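Local coordinates for protein alpha-tubulin N-acetyltransferase (Danio rerio, PDB 4H6U) that transfers the acetyl group of acetyl-coenzyme A to alpha-tubulin, as a member of the GNAT acetyltransferase superfamily, at residues V92-V97 with V119-V124; K100-L105 with Q177-V182; M152-P157 with V182-F187. The protein carries 1 engineered substitution. All blocks are in the same frame, centred on the assembly; numbering follows the deposited sequence.

Interaction 1: residues V92-V97 with V119-V124; sequences VGFLKV and VLAFYV. Engineered in segment 119-124: Ala121 (natural residue Asp). With ACO (acetyl coenzyme *a), chain C; PO4 (phosphate ion), chain E.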
loop_
_atom_site.group_PDB
_atom_site.type_symbol
_atom_site.label_atom_id
_atom_site.label_comp_id
_atom_site.label_asym_id
_atom_site.label_seq_id
_atom_site.Cartn_x
_atom_site.Cartn_y
_atom_site.Cartn_z
ATOM N N VAL A 92 -5.950 15.256 -4.444
ATOM C CA VAL A 92 -5.002 16.359 -4.280
ATOM C C VAL A 92 -3.900 16.031 -3.266
ATOM O O VAL A 92 -2.912 16.751 -3.172
ATOM C CB VAL A 92 -5.707 17.626 -3.869
ATOM C CG1 VAL A 92 -6.658 18.031 -4.968
ATOM C CG2 VAL A 92 -6.422 17.432 -2.548
ATOM N N GLY A 93 -4.090 14.962 -2.489
ATOM C CA GLY A 93 -3.081 14.514 -1.565
ATOM C C GLY A 93 -3.274 13.082 -1.066
ATOM O O GLY A 93 -4.338 12.504 -1.218
ATOM N N PHE A 94 -2.208 12.489 -0.539
ATOM C CA PHE A 94 -2.293 11.194 0.118
ATOM C C PHE A 94 -1.473 11.133 1.413
ATOM O O PHE A 94 -0.507 11.842 1.597
ATOM C CB PHE A 94 -1.880 10.045 -0.817
ATOM C CG PHE A 94 -0.440 10.098 -1.304
ATOM C CD1 PHE A 94 0.611 9.800 -0.462
ATOM C CD2 PHE A 94 -0.156 10.353 -2.630
ATOM C CE1 PHE A 94 1.930 9.822 -0.913
ATOM C CE2 PHE A 94 1.165 10.378 -3.105
ATOM C CZ PHE A 94 2.209 10.119 -2.249
ATOM N N LEU A 95 -1.903 10.264 2.310
ATOM C CA LEU A 95 -1.252 10.088 3.576
ATOM C C LEU A 95 -1.324 8.608 3.891
ATOM O O LEU A 95 -2.408 7.999 3.920
ATOM C CB LEU A 95 -1.957 10.909 4.652
ATOM C CG LEU A 95 -1.591 10.721 6.109
ATOM C CD1 LEU A 95 -0.145 11.154 6.270
ATOM C CD2 LEU A 95 -2.530 11.553 7.053
ATOM N N LYS A 96 -0.167 8.042 4.177
ATOM C CA LYS A 96 -0.094 6.623 4.494
ATOM C C LYS A 96 0.483 6.423 5.895
ATOM O O LYS A 96 1.532 6.987 6.261
ATOM C CB LYS A 96 0.783 5.916 3.455
ATOM C CG LYS A 96 0.816 4.381 3.549
ATOM C CD LYS A 96 1.784 3.860 2.486
ATOM C CE LYS A 96 2.100 2.416 2.567
ATOM N NZ LYS A 96 2.933 2.060 1.377
ATOM N N VAL A 97 -0.249 5.680 6.710
ATOM C CA VAL A 97 0.233 5.353 8.038
ATOM C C VAL A 97 0.244 3.886 8.226
ATOM O O VAL A 97 -0.398 3.153 7.465
ATOM C CB VAL A 97 -0.624 5.968 9.158
ATOM C CG1 VAL A 97 -0.540 7.463 9.111
ATOM C CG2 VAL A 97 -2.053 5.477 9.042
ATOM N N VAL A 119 3.930 7.564 10.313
ATOM C CA VAL A 119 3.654 8.143 9.008
ATOM C C VAL A 119 4.702 7.638 8.038
ATOM O O VAL A 119 5.895 7.750 8.317
ATOM C CB VAL A 119 3.654 9.678 9.015
ATOM C CG1 VAL A 119 3.375 10.197 7.596
ATOM C CG2 VAL A 119 2.636 10.190 10.004
ATOM N N LEU A 120 4.249 7.028 6.945
ATOM C CA LEU A 120 5.127 6.404 5.941
ATOM C C LEU A 120 5.222 7.218 4.648
ATOM O O LEU A 120 6.208 7.141 3.937
ATOM C CB LEU A 120 4.635 4.975 5.654
ATOM C CG LEU A 120 4.537 4.104 6.920
ATOM C CD1 LEU A 120 3.886 2.757 6.706
ATOM C CD2 LEU A 120 5.897 3.915 7.494
ATOM N N ALA A 121 4.151 7.919 4.284
ATOM C CA ALA A 121 4.162 8.751 3.074
ATOM C C ALA A 121 3.122 9.845 3.218
ATOM O O ALA A 121 2.035 9.621 3.778
ATOM C CB ALA A 121 3.893 7.913 1.833
ATOM N N PHE A 122 3.473 11.028 2.739
ATOM C CA PHE A 122 2.625 12.203 2.878
ATOM C C PHE A 122 2.932 13.167 1.709
ATOM O O PHE A 122 4.082 13.539 1.498
ATOM C CB PHE A 122 2.896 12.876 4.214
ATOM C CG PHE A 122 1.837 13.852 4.625
ATOM C CD1 PHE A 122 0.566 13.815 4.065
ATOM C CD2 PHE A 122 2.110 14.811 5.570
ATOM C CE1 PHE A 122 -0.405 14.715 4.450
ATOM C CE2 PHE A 122 1.151 15.727 5.951
ATOM C CZ PHE A 122 -0.113 15.664 5.403
ATOM N N TYR A 123 1.934 13.462 0.884
ATOM C CA TYR A 123 2.135 14.300 -0.287
ATOM C C TYR A 123 0.867 14.997 -0.721
ATOM O O TYR A 123 -0.209 14.394 -0.753
ATOM C CB TYR A 123 2.691 13.513 -1.466
ATOM C CG TYR A 123 3.134 14.395 -2.609
ATOM C CD1 TYR A 123 4.287 15.150 -2.516
ATOM C CD2 TYR A 123 2.376 14.507 -3.774
ATOM C CE1 TYR A 123 4.697 15.970 -3.554
ATOM C CE2 TYR A 123 2.784 15.332 -4.820
ATOM C CZ TYR A 123 3.943 16.071 -4.686
ATOM O OH TYR A 123 4.380 16.887 -5.690
ATOM N N VAL A 124 1.009 16.278 -1.038
ATOM C CA VAL A 124 -0.050 17.076 -1.649
ATOM C C VAL A 124 0.509 17.553 -2.969
ATOM O O VAL A 124 1.659 17.969 -3.028
ATOM C CB VAL A 124 -0.420 18.266 -0.778
ATOM C CG1 VAL A 124 -1.282 19.301 -1.587
ATOM C CG2 VAL A 124 -1.135 17.793 0.452
HETATM N N1A ACO C . 8.261 25.074 2.375
HETATM C C2A ACO C . 8.162 24.981 3.748
HETATM N N3A ACO C . 7.141 24.525 4.443
HETATM C C4A ACO C . 6.028 24.141 3.683
HETATM C C5A ACO C . 5.980 24.212 2.276
HETATM C C6A ACO C . 7.173 24.703 1.639
HETATM N N6A ACO C . 7.319 24.834 0.297
HETATM N N7A ACO C . 4.704 23.741 1.846
HETATM C C8A ACO C . 4.004 23.426 2.997
HETATM N N9A ACO C . 4.811 23.680 4.124
HETATM C C1B ACO C . 4.574 23.526 5.540
HETATM C C2B ACO C . 4.773 24.816 6.321
HETATM O O2B ACO C . 4.932 24.578 7.692
HETATM C C3B ACO C . 3.325 25.426 6.085
HETATM O O3B ACO C . 2.994 26.336 6.957
HETATM P P3B ACO C . 3.320 28.056 6.395
HETATM O O7A ACO C . 2.752 28.708 7.618
HETATM O O8A ACO C . 4.824 27.982 6.288
HETATM O O9A ACO C . 2.555 28.143 5.112
HETATM C C4B ACO C . 2.455 24.208 6.222
HETATM O O4B ACO C . 3.254 23.080 5.745
HETATM C C5B ACO C . 1.174 24.420 5.414
HETATM O O5B ACO C . 0.094 23.711 5.894
HETATM P P1A ACO C . -0.828 22.877 4.785
HETATM O O1A ACO C . -1.894 22.256 5.612
HETATM O O2A ACO C . -1.111 23.748 3.577
HETATM O O3A ACO C . 0.177 21.644 4.298
HETATM P P2A ACO C . 0.263 21.163 2.809
HETATM O O4A ACO C . -1.037 20.717 2.232
HETATM O O5A ACO C . 1.246 21.884 1.956
HETATM O O6A ACO C . 0.999 19.503 3.041
HETATM C CBP ACO C . 3.091 18.407 2.950
HETATM C CCP ACO C . 2.187 19.361 3.723
HETATM C CDP ACO C . 4.454 18.220 3.633
HETATM C CEP ACO C . 2.379 17.032 2.758
HETATM C CAP ACO C . 3.266 19.056 1.539
HETATM O OAP ACO C . 3.896 20.320 1.549
HETATM C C9P ACO C . 3.847 18.065 0.487
HETATM O O9P ACO C . 3.113 17.218 0.037
HETATM N N8P ACO C . 5.095 17.914 -0.019
HETATM C C7P ACO C . 6.277 18.601 0.188
HETATM C C6P ACO C . 7.548 17.732 -0.280
HETATM C C5P ACO C . 7.535 16.180 0.009
HETATM O O5P ACO C . 8.101 15.375 -0.749
HETATM N N4P ACO C . 6.862 15.695 1.181
HETATM C C3P ACO C . 6.775 14.241 1.636
HETATM C C2P ACO C . 6.729 13.918 3.191
HETATM S S1P ACO C . 8.038 12.733 4.030
HETATM C C ACO C . 7.150 11.214 4.394
HETATM O O ACO C . 6.182 11.005 3.765
HETATM C CH3 ACO C . 7.163 10.736 5.828
HETATM P P PO4 E . 2.427 -1.361 1.592
HETATM O O1 PO4 E . 2.183 -1.271 0.104
HETATM O O2 PO4 E . 2.935 -2.734 1.986
HETATM O O3 PO4 E . 3.512 -0.408 2.032
HETATM O O4 PO4 E . 1.100 -1.030 2.250
#

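Interaction 2: residues K100-L105 with Q177-V182; sequences KKLFLL and QVNNFV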
loop_
_atom_site.group_PDB
_atom_site.type_symbol
_atom_site.label_atom_id
_atom_site.label_comp_id
_atom_site.label_asym_id
_atom_site.label_seq_id
_atom_site.Cartn_x
_atom_site.Cartn_y
_atom_site.Cartn_z
ATOM N N LYS A 100 4.530 -0.105 13.000
ATOM C CA LYS A 100 5.846 -0.648 12.721
ATOM C C LYS A 100 6.532 -0.959 14.055
ATOM O O LYS A 100 6.466 -0.165 14.992
ATOM C CB LYS A 100 6.675 0.393 11.974
ATOM C CG LYS A 100 7.394 -0.068 10.720
ATOM C CD LYS A 100 6.492 -0.187 9.505
ATOM C CE LYS A 100 7.354 -0.619 8.342
ATOM N NZ LYS A 100 6.613 -0.894 7.087
ATOM N N LYS A 101 7.160 -2.116 14.165
ATOM C CA LYS A 101 7.950 -2.416 15.346
ATOM C C LYS A 101 9.281 -1.673 15.194
ATOM O O LYS A 101 9.987 -1.855 14.197
ATOM C CB LYS A 101 8.174 -3.929 15.491
ATOM N N LEU A 102 9.580 -0.802 16.154
ATOM C CA LEU A 102 10.796 0.013 16.142
ATOM C C LEU A 102 11.618 -0.209 17.400
ATOM O O LEU A 102 11.076 -0.416 18.492
ATOM C CB LEU A 102 10.463 1.493 16.040
ATOM C CG LEU A 102 9.798 1.983 14.768
ATOM C CD1 LEU A 102 9.477 3.459 14.912
ATOM C CD2 LEU A 102 10.668 1.744 13.559
ATOM N N PHE A 103 12.935 -0.166 17.230
ATOM C CA PHE A 103 13.872 -0.157 18.354
ATOM C C PHE A 103 14.348 1.257 18.533
ATOM O O PHE A 103 15.145 1.760 17.743
ATOM C CB PHE A 103 15.060 -1.063 18.061
ATOM C CG PHE A 103 14.681 -2.484 17.942
ATOM C CD1 PHE A 103 14.867 -3.347 19.007
ATOM C CD2 PHE A 103 14.081 -2.961 16.780
ATOM C CE1 PHE A 103 14.503 -4.692 18.912
ATOM C CE2 PHE A 103 13.708 -4.313 16.673
ATOM C CZ PHE A 103 13.922 -5.173 17.743
ATOM N N LEU A 104 13.835 1.919 19.548
ATOM C CA LEU A 104 14.085 3.343 19.672
ATOM C C LEU A 104 14.981 3.644 20.848
ATOM O O LEU A 104 15.079 2.855 21.776
ATOM C CB LEU A 104 12.779 4.083 19.893
ATOM C CG LEU A 104 11.731 4.082 18.792
ATOM C CD1 LEU A 104 10.476 4.777 19.328
ATOM C CD2 LEU A 104 12.227 4.746 17.508
ATOM N N LEU A 105 15.606 4.812 20.809
ATOM C CA LEU A 105 16.331 5.343 21.946
ATOM C C LEU A 105 15.458 6.372 22.642
ATOM O O LEU A 105 14.756 7.125 21.986
ATOM C CB LEU A 105 17.638 6.001 21.483
ATOM C CG LEU A 105 18.590 5.088 20.707
ATOM C CD1 LEU A 105 19.845 5.847 20.342
ATOM C CD2 LEU A 105 18.922 3.837 21.529
ATOM N N GLN A 177 17.516 9.687 17.139
ATOM C CA GLN A 177 17.478 8.264 16.853
ATOM C C GLN A 177 18.576 7.915 15.884
ATOM O O GLN A 177 19.194 8.795 15.306
ATOM C CB GLN A 177 16.136 7.896 16.229
ATOM C CG GLN A 177 14.979 8.249 17.078
ATOM C CD GLN A 177 15.012 7.511 18.391
ATOM O OE1 GLN A 177 15.382 6.338 18.436
ATOM N NE2 GLN A 177 14.574 8.171 19.460
ATOM N N VAL A 178 18.823 6.630 15.691
ATOM C CA VAL A 178 19.794 6.211 14.682
ATOM C C VAL A 178 19.137 5.343 13.618
ATOM O O VAL A 178 19.797 4.862 12.717
ATOM C CB VAL A 178 20.973 5.432 15.296
ATOM C CG1 VAL A 178 21.774 6.344 16.207
ATOM C CG2 VAL A 178 20.457 4.168 16.037
ATOM N N ASN A 179 17.829 5.191 13.685
ATOM C CA ASN A 179 17.139 4.304 12.769
ATOM C C ASN A 179 16.252 4.983 11.711
ATOM O O ASN A 179 15.354 4.328 11.177
ATOM C CB ASN A 179 16.271 3.352 13.576
ATOM C CG ASN A 179 15.044 4.027 14.103
ATOM O OD1 ASN A 179 14.925 5.264 14.072
ATOM N ND2 ASN A 179 14.110 3.230 14.599
ATOM N N ASN A 180 16.487 6.265 11.399
ATOM C CA ASN A 180 15.739 6.958 10.318
ATOM C C ASN A 180 14.306 7.384 10.617
ATOM O O ASN A 180 13.639 7.941 9.742
ATOM C CB ASN A 180 15.675 6.102 9.053
ATOM C CG ASN A 180 17.018 5.893 8.424
ATOM O OD1 ASN A 180 17.331 4.789 7.983
ATOM N ND2 ASN A 180 17.826 6.947 8.360
ATOM N N PHE A 181 13.820 7.070 11.806
ATOM C CA PHE A 181 12.506 7.526 12.230
ATOM C C PHE A 181 12.717 8.695 13.153
ATOM O O PHE A 181 13.745 8.804 13.836
ATOM C CB PHE A 181 11.703 6.417 12.933
ATOM C CG PHE A 181 11.130 5.396 11.997
ATOM C CD1 PHE A 181 11.927 4.420 11.452
ATOM C CD2 PHE A 181 9.795 5.431 11.645
ATOM C CE1 PHE A 181 11.386 3.462 10.582
ATOM C CE2 PHE A 181 9.270 4.505 10.784
ATOM C CZ PHE A 181 10.053 3.517 10.260
ATOM N N VAL A 182 11.750 9.599 13.112
ATOM C CA VAL A 182 11.745 10.747 13.972
ATOM C C VAL A 182 10.590 10.632 14.990
ATOM O O VAL A 182 9.460 10.253 14.653
ATOM C CB VAL A 182 11.611 12.025 13.158
ATOM C CG1 VAL A 182 11.423 13.219 14.087
ATOM C CG2 VAL A 182 12.826 12.200 12.295
HETATM O O HOH W 1 13.982 0.038 14.491
#

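Interaction 3: residues M152-P157 with V182-F187; sequences MAYDRP and VVFAGF. With ACO (acetyl coenzyme *a), chain C.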
loop_
_atom_site.group_PDB
_atom_site.type_symbol
_atom_site.label_atom_id
_atom_site.label_comp_id
_atom_site.label_asym_id
_atom_site.label_seq_id
_atom_site.Cartn_x
_atom_site.Cartn_y
_atom_site.Cartn_z
ATOM N N MET A 152 3.145 9.347 17.654
ATOM C CA MET A 152 3.535 8.582 16.483
ATOM C C MET A 152 4.985 8.823 16.105
ATOM O O MET A 152 5.620 9.737 16.602
ATOM C CB MET A 152 2.635 8.906 15.307
ATOM C CG MET A 152 2.791 10.263 14.785
ATOM S SD MET A 152 1.812 10.408 13.272
ATOM C CE MET A 152 0.287 9.738 13.814
ATOM N N ALA A 153 5.502 7.951 15.253
ATOM C CA ALA A 153 6.832 8.086 14.680
ATOM C C ALA A 153 6.762 8.486 13.193
ATOM O O ALA A 153 5.771 8.226 12.510
ATOM C CB ALA A 153 7.584 6.771 14.818
ATOM N N TYR A 154 7.799 9.162 12.718
ATOM C CA TYR A 154 7.794 9.663 11.359
ATOM C C TYR A 154 8.983 9.102 10.587
ATOM O O TYR A 154 10.144 9.293 10.950
ATOM C CB TYR A 154 7.801 11.192 11.376
ATOM C CG TYR A 154 6.585 11.745 12.086
ATOM C CD1 TYR A 154 5.414 12.037 11.388
ATOM C CD2 TYR A 154 6.581 11.921 13.474
ATOM C CE1 TYR A 154 4.286 12.542 12.052
ATOM C CE2 TYR A 154 5.464 12.411 14.141
ATOM C CZ TYR A 154 4.310 12.705 13.426
ATOM O OH TYR A 154 3.215 13.197 14.106
ATOM N N ASP A 155 8.685 8.366 9.524
ATOM C CA ASP A 155 9.721 7.685 8.767
ATOM C C ASP A 155 10.373 8.625 7.729
ATOM O O ASP A 155 9.755 8.990 6.730
ATOM C CB ASP A 155 9.077 6.515 8.075
ATOM C CG ASP A 155 10.056 5.615 7.399
ATOM O OD1 ASP A 155 11.246 5.944 7.245
ATOM O OD2 ASP A 155 9.604 4.529 7.032
ATOM N N ARG A 156 11.636 8.997 7.947
ATOM C CA ARG A 156 12.367 9.799 6.970
ATOM C C ARG A 156 11.567 10.986 6.409
ATOM O O ARG A 156 11.428 11.150 5.199
ATOM C CB ARG A 156 12.892 8.921 5.822
ATOM C CG ARG A 156 13.826 7.788 6.284
ATOM C CD ARG A 156 14.337 6.961 5.110
ATOM N NE ARG A 156 13.285 6.189 4.460
ATOM C CZ ARG A 156 13.083 4.880 4.615
ATOM N NH1 ARG A 156 13.854 4.164 5.436
ATOM N NH2 ARG A 156 12.092 4.287 3.947
ATOM N N PRO A 157 11.082 11.860 7.284
ATOM C CA PRO A 157 10.198 12.941 6.824
ATOM C C PRO A 157 10.972 13.983 6.028
ATOM O O PRO A 157 12.094 14.346 6.405
ATOM C CB PRO A 157 9.654 13.536 8.127
ATOM C CG PRO A 157 10.694 13.194 9.172
ATOM C CD PRO A 157 11.196 11.817 8.747
ATOM N N VAL A 182 11.750 9.599 13.112
ATOM C CA VAL A 182 11.745 10.747 13.972
ATOM C C VAL A 182 10.590 10.632 14.990
ATOM O O VAL A 182 9.460 10.253 14.653
ATOM C CB VAL A 182 11.611 12.025 13.158
ATOM C CG1 VAL A 182 11.423 13.219 14.087
ATOM C CG2 VAL A 182 12.826 12.200 12.295
ATOM N N VAL A 183 10.922 10.903 16.239
ATOM C CA VAL A 183 9.965 10.930 17.312
ATOM C C VAL A 183 10.266 12.124 18.195
ATOM O O VAL A 183 11.416 12.553 18.317
ATOM C CB VAL A 183 9.984 9.644 18.165
ATOM C CG1 VAL A 183 9.694 8.444 17.314
ATOM C CG2 VAL A 183 11.289 9.513 18.864
ATOM N N PHE A 184 9.215 12.690 18.777
ATOM C CA PHE A 184 9.385 13.884 19.581
ATOM C C PHE A 184 9.231 13.608 21.077
ATOM O O PHE A 184 8.765 12.547 21.480
ATOM C CB PHE A 184 8.432 14.966 19.116
ATOM C CG PHE A 184 8.659 15.407 17.691
ATOM C CD1 PHE A 184 9.430 16.527 17.404
ATOM C CD2 PHE A 184 8.120 14.665 16.639
ATOM C CE1 PHE A 184 9.635 16.955 16.074
ATOM C CE2 PHE A 184 8.276 15.071 15.318
ATOM C CZ PHE A 184 9.050 16.242 15.020
ATOM N N ALA A 185 9.615 14.587 21.883
ATOM C CA ALA A 185 9.683 14.417 23.330
ATOM C C ALA A 185 8.395 13.798 23.897
ATOM O O ALA A 185 8.461 12.841 24.672
ATOM C CB ALA A 185 9.995 15.744 23.997
ATOM N N GLY A 186 7.240 14.307 23.452
ATOM C CA GLY A 186 5.934 13.912 23.948
ATOM C C GLY A 186 5.629 12.435 23.804
ATOM O O GLY A 186 4.715 11.914 24.440
ATOM N N PHE A 187 6.329 11.796 22.875
ATOM C CA PHE A 187 6.201 10.379 22.591
ATOM C C PHE A 187 6.437 9.540 23.855
ATOM O O PHE A 187 5.839 8.476 24.036
ATOM C CB PHE A 187 7.205 10.025 21.490
ATOM C CG PHE A 187 7.166 8.609 21.035
ATOM C CD1 PHE A 187 6.351 8.251 19.948
ATOM C CD2 PHE A 187 7.907 7.632 21.683
ATOM C CE1 PHE A 187 6.286 6.943 19.487
ATOM C CE2 PHE A 187 7.884 6.297 21.237
ATOM C CZ PHE A 187 7.047 5.937 20.143
HETATM N N1A ACO C . 8.261 25.074 2.375
HETATM C C2A ACO C . 8.162 24.981 3.748
HETATM N N3A ACO C . 7.141 24.525 4.443
HETATM C C4A ACO C . 6.028 24.141 3.683
HETATM C C5A ACO C . 5.980 24.212 2.276
HETATM C C6A ACO C . 7.173 24.703 1.639
HETATM N N6A ACO C . 7.319 24.834 0.297
HETATM N N7A ACO C . 4.704 23.741 1.846
HETATM C C8A ACO C . 4.004 23.426 2.997
HETATM N N9A ACO C . 4.811 23.680 4.124
HETATM C C1B ACO C . 4.574 23.526 5.540
HETATM C C2B ACO C . 4.773 24.816 6.321
HETATM O O2B ACO C . 4.932 24.578 7.692
HETATM C C3B ACO C . 3.325 25.426 6.085
HETATM O O3B ACO C . 2.994 26.336 6.957
HETATM P P3B ACO C . 3.320 28.056 6.395
HETATM O O7A ACO C . 2.752 28.708 7.618
HETATM O O8A ACO C . 4.824 27.982 6.288
HETATM O O9A ACO C . 2.555 28.143 5.112
HETATM C C4B ACO C . 2.455 24.208 6.222
HETATM O O4B ACO C . 3.254 23.080 5.745
HETATM C C5B ACO C . 1.174 24.420 5.414
HETATM O O5B ACO C . 0.094 23.711 5.894
HETATM P P1A ACO C . -0.828 22.877 4.785
HETATM O O1A ACO C . -1.894 22.256 5.612
HETATM O O2A ACO C . -1.111 23.748 3.577
HETATM O O3A ACO C . 0.177 21.644 4.298
HETATM P P2A ACO C . 0.263 21.163 2.809
HETATM O O4A ACO C . -1.037 20.717 2.232
HETATM O O5A ACO C . 1.246 21.884 1.956
HETATM O O6A ACO C . 0.999 19.503 3.041
HETATM C CBP ACO C . 3.091 18.407 2.950
HETATM C CCP ACO C . 2.187 19.361 3.723
HETATM C CDP ACO C . 4.454 18.220 3.633
HETATM C CEP ACO C . 2.379 17.032 2.758
HETATM C CAP ACO C . 3.266 19.056 1.539
HETATM O OAP ACO C . 3.896 20.320 1.549
HETATM C C9P ACO C . 3.847 18.065 0.487
HETATM O O9P ACO C . 3.113 17.218 0.037
HETATM N N8P ACO C . 5.095 17.914 -0.019
HETATM C C7P ACO C . 6.277 18.601 0.188
HETATM C C6P ACO C . 7.548 17.732 -0.280
HETATM C C5P ACO C . 7.535 16.180 0.009
HETATM O O5P ACO C . 8.101 15.375 -0.749
HETATM N N4P ACO C . 6.862 15.695 1.181
HETATM C C3P ACO C . 6.775 14.241 1.636
HETATM C C2P ACO C . 6.729 13.918 3.191
HETATM S S1P ACO C . 8.038 12.733 4.030
HETATM C C ACO C . 7.150 11.214 4.394
HETATM O O ACO C . 6.182 11.005 3.765
HETATM C CH3 ACO C . 7.163 10.736 5.828
HETATM O O HOH W 2 6.582 11.637 18.091
#

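Interaction 1: residues V92-V97 with V119-V124
Phe94 and Tyr123 face each other across two antiparallel strands, and the ring of the first lies against the stem of the second. With CG of Phe94 wedged between backbone N and carbonyl carbon (chi1 62°), its ring leans over the neighbouring strand: Tyr123 CB sits above one face, off centre, 3.5 Å from Phe94 CZ, while Ala121 CB, an engineered replacement for aspartate, meets the ring edge. Tyr123 OH reaches out to Asp10 of the second subunit. On the opposite sheet face the Phe122 ring is held between two methyls: Leu95 CD1 over one face, 4.0 Å from the ring centroid, and CEP of acetyl-coenzyme A centred over the other. Phe94 O lies at that ring's edge, in plane.

These strands belong to the central sheet of a GNAT acetyltransferase, whose strand 117-124 bonds the pantetheine arm of the cofactor through Val124 N, which donates to ACO O9P much as it would to a neighbouring strand, as in other GNAT enzymes. Between the strands, Phe94 and Tyr123 exchange paired backbone bonds. At Lys96 the regularity breaks in a classic beta bulge, where Leu120 N gives a nearly straight 2.8 Å bond to Lys96 O and Ala121 N adds a weak one to the same oxygen. The extended Lys96 chain carries NZ to 2.6 Å from O3 of a phosphate, probably from the crystallisation liquor, which Lys96 and His74 of the second subunit also bind.

Interaction 2: residues K100-L105 with Q177-V182
A side-chain amide that pairs with backbone as a neighbouring peptide would joins the small two-stranded sheet to the C-terminal segment of the acetyltransferase fold, with Gln177 reaching across to the backbone of Leu105. Both ends of the amide are used. Gln177 OE1 accepts from Leu105 N at 2.8 Å, on a lone pair and almost straight (176° at the hydrogen), while Gln177 NE2 donates to Leu105 O at 2.7 Å, with the acceptor close to the plane of the amide. Two bonds to one residue hold the amide edge-on to the backbone and fix which way round it is turned; NE2 also donates to Val175 O. A bend at chi2 (-62°) folds the glutamine chain so that its amide meets Leu105, past whose side chain it runs in the opposite direction. Leu104 CD2 packs beside OE1 and also approaches Asn179 ND2.

Farther along, the contact becomes apolar. The Leu102 side chain crosses that of Phe181 at about a right angle, and its CD2 methyl rests over one ring face, 3.6 Å from the centroid, in a CH-pi contact; its other methyl, CD1, reaches the CG and CD2 side of the same ring. Ala153 touches both residues, tying the pair to the main sheet.

On the Leu102 side of the contact a water bridges the segments, accepting from Phe103 N at 2.9 Å and from Asn179 ND2 at 3.2 Å. The other end of that amide is engaged within its own segment: Asn179 OD1 takes the N-H of Phe181, 3.1 Å away and approaching from above the carbonyl plane. This closes an Asx turn, a bend joining a side-chain oxygen to the N-H two residues on, which here leads the chain into the short edge strand 181-182.

Interaction 3: residues M152-P157 with V182-F187
With CG of Tyr154 anti to its carbonyl carbon (chi1 -60°) and CG of Phe184 likewise placed (chi1 -62°), the two side chains cross at about a right angle: Tyr154 CD2 lies near the plane of the Phe184 ring, at its edge, 4.0 Å from Phe184 CE2. Tyr154 belongs to the antiparallel pairing of strand 153-155 with edge strand 181-182, at one margin of the GNAT central sheet, and Phe184 follows just after it.

Tyr154 and Val182 form a hydrogen-bonded pair, Tyr154 N donating to Val182 O at 2.8 Å and Val182 N to Tyr154 O at 2.7 Å. Val182 O also lies at the edge of the Tyr154 ring, near its plane. The phenol end is held elsewhere, Tyr154 OH bonding to Pro149 O. Alongside the pair, Val182 CG2 packs against CG and CD of Pro157, and Ala153 CB meets Val183 CG1 at 3.7 Å. Pro157 also faces the cofactor, its CA 3.5 Å from the thioester sulfur S1P of acetyl-coenzyme A.

Next to this pairing a water links the two segments, donating to Met152 O at 2.6 Å and accepting from Phe184 N at 2.9 Å.

Overall arrangement
Interactions 1 and 3 are buried and belong to one continuous sheet: strands 117-124 and 153-155 are neighbours, linked by probable hydrogen bonds of Val119 with Ala153 and Asp155, and both contacts touch acetyl-coenzyme A. Interaction 1 lies close to the chain's centre and pairs two long strands through regular backbone bonds, broken by one bulge. Towards the sheet margin, interaction 3 has a single bridge, with a water beside it. Interaction 2, only partly buried, its centre about 19 Å from the centre of the chain, combines side-chain amide bonds to backbone and a bridging water with leucine-on-phenylalanine packing, without strand pairing. It shares Val182 with interaction 3, and Leu104 packing on Phe187 ties them further.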